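Local atomic coordinates of putative NAD(P)H-dependent FMN-containing oxidoreductase YwqN (PDB entry 1RLI), a protein that probably works as an NAD(P)H-dependent oxidoreductase that uses FMN as its cofactor. Residues G12-G17 / H34-K39. Numbering follows the deposited sequence.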
# COMPACT_ATOMS: atom_id res chain seq x y z
N GLY D 12 -7.54 -18.48 -12.39
CA GLY D 12 -6.34 -19.30 -12.31
C GLY D 12 -6.47 -20.48 -13.24
O GLY D 12 -7.03 -20.37 -14.33
N THR D 13 -5.92 -21.61 -12.83
CA THR D 13 -6.00 -22.82 -13.62
C THR D 13 -7.16 -23.57 -13.00
O THR D 13 -7.84 -23.03 -12.13
CB THR D 13 -4.71 -23.66 -13.54
OG1 THR D 13 -4.36 -23.88 -12.16
CG2 THR D 13 -3.57 -22.93 -14.24
N ARG D 14 -7.39 -24.80 -13.42
CA ARG D 14 -8.51 -25.53 -12.85
C ARG D 14 -8.17 -26.98 -12.56
O ARG D 14 -7.25 -27.55 -13.15
CB ARG D 14 -9.70 -25.42 -13.80
CG ARG D 14 -9.78 -24.02 -14.40
CD ARG D 14 -10.90 -23.85 -15.37
NE ARG D 14 -10.60 -22.86 -16.40
CZ ARG D 14 -10.21 -21.61 -16.17
NH1 ARG D 14 -10.06 -21.15 -14.94
NH2 ARG D 14 -9.97 -20.82 -17.20
N SER D 15 -8.92 -27.58 -11.64
CA SER D 15 -8.70 -28.96 -11.26
C SER D 15 -7.34 -29.13 -10.60
O SER D 15 -6.34 -29.39 -11.27
CB SER D 15 -8.80 -29.85 -12.50
OG SER D 15 -10.10 -29.80 -13.06
N GLY D 16 -7.31 -28.97 -9.29
CA GLY D 16 -6.06 -29.12 -8.56
C GLY D 16 -5.40 -27.81 -8.21
O GLY D 16 -4.94 -27.63 -7.08
N GLY D 17 -5.35 -26.89 -9.17
CA GLY D 17 -4.72 -25.61 -8.92
C GLY D 17 -5.02 -25.07 -7.53
O GLY D 17 -6.11 -25.28 -7.00
N HIS D 34 -19.90 -21.25 -10.64
CA HIS D 34 -18.47 -21.40 -10.87
C HIS D 34 -18.06 -20.87 -12.25
O HIS D 34 -18.35 -21.48 -13.27
CB HIS D 34 -18.06 -22.86 -10.73
CG HIS D 34 -17.96 -23.33 -9.31
ND1 HIS D 34 -16.75 -23.51 -8.67
CD2 HIS D 34 -18.92 -23.62 -8.40
CE1 HIS D 34 -16.98 -23.90 -7.43
NE2 HIS D 34 -18.28 -23.98 -7.24
N ILE D 35 -17.40 -19.73 -12.25
CA ILE D 35 -16.96 -19.11 -13.49
C ILE D 35 -15.46 -19.31 -13.66
O ILE D 35 -14.67 -19.11 -12.73
CB ILE D 35 -17.28 -17.59 -13.48
CG1 ILE D 35 -18.80 -17.39 -13.52
CG2 ILE D 35 -16.61 -16.89 -14.65
CD1 ILE D 35 -19.26 -16.03 -13.06
N TYR D 36 -15.07 -19.75 -14.85
CA TYR D 36 -13.67 -19.95 -15.13
C TYR D 36 -13.35 -19.06 -16.31
O TYR D 36 -14.05 -19.11 -17.33
CB TYR D 36 -13.40 -21.42 -15.45
CG TYR D 36 -13.89 -22.35 -14.37
CD1 TYR D 36 -15.23 -22.74 -14.32
CD2 TYR D 36 -13.02 -22.83 -13.40
CE1 TYR D 36 -15.69 -23.60 -13.34
CE2 TYR D 36 -13.47 -23.69 -12.40
CZ TYR D 36 -14.80 -24.07 -12.38
OH TYR D 36 -15.24 -24.95 -11.42
N LEU D 37 -12.34 -18.22 -16.17
CA LEU D 37 -11.98 -17.33 -17.26
C LEU D 37 -11.11 -18.13 -18.22
O LEU D 37 -10.03 -18.58 -17.87
CB LEU D 37 -11.23 -16.11 -16.71
CG LEU D 37 -12.09 -15.29 -15.74
CD1 LEU D 37 -11.29 -14.12 -15.20
CD2 LEU D 37 -13.33 -14.78 -16.45
N GLN D 38 -11.61 -18.31 -19.43
CA GLN D 38 -10.94 -19.09 -20.46
C GLN D 38 -9.62 -18.50 -20.95
O GLN D 38 -9.45 -17.28 -20.98
CB GLN D 38 -11.90 -19.26 -21.64
CG GLN D 38 -11.95 -20.65 -22.26
CD GLN D 38 -13.04 -20.76 -23.32
OE1 GLN D 38 -13.26 -21.83 -23.89
NE2 GLN D 38 -13.73 -19.65 -23.59
N LYS D 39 -8.68 -19.37 -21.31
CA LYS D 39 -7.41 -18.94 -21.88
C LYS D 39 -6.96 -20.02 -22.85
O LYS D 39 -7.20 -21.21 -22.65
CB LYS D 39 -6.34 -18.67 -20.80
CG LYS D 39 -5.94 -19.82 -19.92
CD LYS D 39 -5.08 -19.28 -18.77
CE LYS D 39 -4.56 -20.39 -17.88
NZ LYS D 39 -3.85 -19.84 -16.69
O HOH W 1 -7.90 -18.07 -15.94
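Gly12, Thr13 and Arg14 belong to the loop that leaves strand 6-10 and leads to helix 18-27, and they meet Tyr36, Leu37 and Lys39 of the neighbouring parallel strand 33-41, which is interrupted near Leu37. Arg14 makes most of the contact. Its chain is extended from CG to NE and runs across Tyr36. Tyr36 CB lies over one face of the guanidinium, toward its rim, 3.3 Å from Arg14 CZ. The Tyr36 ring is turned 64° from the guanidinium plane, so the two do not stack. At the guanidinium edge, Arg14 NH2 donates to Leu37 O, but the modelled 2.3 Å between these two atoms is too short. The placing of the Arg14 side-chain end against Tyr36 and Leu37 is therefore doubtful. In flavodoxin-like folds this first strand-to-helix loop commonly receives the FMN phosphate. The same role is likely here, though the entry contains no FMN. A water donates to both Gly12 O and Leu37 O, at 2.9 Å from each, and bridges the two backbones. Lys39, extended beyond CG, brings NZ to 4.0 Å from Thr13 CG2. Its ammonium also makes a cation-pi contact with Phe55. At the end of strand 6-10, Asn10 OD1 accepts from Gly12 N, while the Asn10 backbone pairs with Ile35 and Leu37.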